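PDB 1LM5: subdomain of Desmoplakin Carboxy-Terminal domain (DPCT) from Homo sapiens, which is a plakin-repeat fragment of the desmoplakin tail that binds intermediate filaments and so probably helps to tie the keratin cytoskeleton to desmosomes. Local coordinates for residues Ala114-Arg117 and Phe118-Phe121. Sequence-based numbering, arbitrary orientation.
Sequences AGQR and FLEF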
# COMPACT_ATOMS: atom_id res chain seq x y z
N ALA B 114 21.01 10.00 -0.26
CA ALA B 114 19.65 10.12 0.28
C ALA B 114 18.70 9.26 -0.55
O ALA B 114 17.91 8.48 -0.01
CB ALA B 114 19.20 11.57 0.25
N GLY B 115 18.78 9.42 -1.87
CA GLY B 115 17.93 8.66 -2.76
C GLY B 115 18.09 7.17 -2.53
O GLY B 115 17.09 6.44 -2.45
N GLN B 116 19.33 6.72 -2.42
CA GLN B 116 19.61 5.31 -2.21
C GLN B 116 19.05 4.80 -0.90
O GLN B 116 18.54 3.69 -0.82
CB GLN B 116 21.12 5.05 -2.25
CG GLN B 116 21.60 4.64 -3.62
CD GLN B 116 20.86 3.43 -4.14
OE1 GLN B 116 20.96 2.32 -3.59
NE2 GLN B 116 20.11 3.62 -5.21
N ARG B 117 19.16 5.62 0.14
CA ARG B 117 18.64 5.23 1.45
C ARG B 117 17.15 5.00 1.29
O ARG B 117 16.61 3.99 1.73
CB ARG B 117 18.81 6.35 2.47
CG ARG B 117 20.20 6.56 3.01
CD ARG B 117 20.10 7.20 4.40
NE ARG B 117 19.45 8.51 4.39
CZ ARG B 117 20.03 9.63 3.97
NH1 ARG B 117 21.28 9.60 3.51
NH2 ARG B 117 19.37 10.77 4.00
N PHE B 118 16.49 5.97 0.66
CA PHE B 118 15.05 5.91 0.50
C PHE B 118 14.60 4.70 -0.30
O PHE B 118 13.68 3.99 0.10
CB PHE B 118 14.58 7.21 -0.15
CG PHE B 118 14.97 8.45 0.60
CD1 PHE B 118 14.96 9.69 -0.04
CD2 PHE B 118 15.34 8.40 1.95
CE1 PHE B 118 15.31 10.85 0.65
CE2 PHE B 118 15.69 9.55 2.65
CZ PHE B 118 15.67 10.79 1.98
N LEU B 119 15.26 4.45 -1.42
CA LEU B 119 14.92 3.29 -2.23
C LEU B 119 15.07 2.01 -1.42
O LEU B 119 14.23 1.11 -1.50
CB LEU B 119 15.82 3.23 -3.46
CG LEU B 119 15.66 4.41 -4.41
CD1 LEU B 119 16.72 4.32 -5.52
CD2 LEU B 119 14.27 4.38 -5.00
N GLU B 120 16.13 1.93 -0.64
CA GLU B 120 16.36 0.74 0.17
C GLU B 120 15.31 0.59 1.26
O GLU B 120 14.81 -0.50 1.50
CB GLU B 120 17.75 0.79 0.77
CG GLU B 120 18.82 0.79 -0.31
CD GLU B 120 20.18 1.06 0.23
OE1 GLU B 120 20.28 1.55 1.38
OE2 GLU B 120 21.16 0.79 -0.50
N PHE B 121 15.00 1.70 1.91
CA PHE B 121 14.00 1.68 2.96
C PHE B 121 12.70 1.13 2.38
O PHE B 121 12.06 0.27 2.98
CB PHE B 121 13.73 3.09 3.46
CG PHE B 121 14.86 3.70 4.24
CD1 PHE B 121 15.02 5.08 4.28
CD2 PHE B 121 15.75 2.90 4.95
CE1 PHE B 121 16.04 5.67 5.03
CE2 PHE B 121 16.78 3.47 5.71
CZ PHE B 121 16.92 4.85 5.75
O HOH W 1 18.93 2.40 3.37
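F118 and F121 each turn a ring face onto a backbone carbonyl of the preceding helical turn: A114 O stands 3.0 Å above the plane of the F118 ring, offset toward its rim, and R117 O takes the equivalent place over F121. In both residues CG is anti to the carbonyl carbon (chi1 -56° in F118), which brings the ring back along the helix. The CB of A114 also reaches F118, 4.0 Å from its CE1. The R117 guanidinium has A114 CA over one face and F121 CE1 near its edge. The R117 and F118 side chains lie side by side and point the same way, with the guanidinium and ring planes 87° apart; nearer the backbone, R117 CB packs 3.8 Å from F121 CE1.

Four consecutive i to i+4 hydrogen bonds run through the stretch, the first from F118 N to A114 O and the last from F121 N to R117 O. They belong to helix 112-124, which lies deep in this plakin-repeat fold: the centre of the contact is about 8 Å from the centre of the chain. F118 faces helix 74-88 through P82, A83 and A86, L119 meets A101 and A102 of helix 101-106, and R117 forms a salt bridge through NE with E44 of helix 36-47.

On the Q116 side the amide of Q116 and the carboxylate of E120 have planes 90° apart. Q116 OE1 lies 3.5 Å from E120 OE2; both are acceptors, and no hydrogen bond joins them. A water bridges E120 OE1 and R117 O, donating to E120 OE1 at 2.6 Å and to R117 O at a longer 3.3 Å, which gives that carbonyl a second donor besides F121 N. The bend of Q116 at chi2 brings its NE2 within 3.5 Å of L119 CD1.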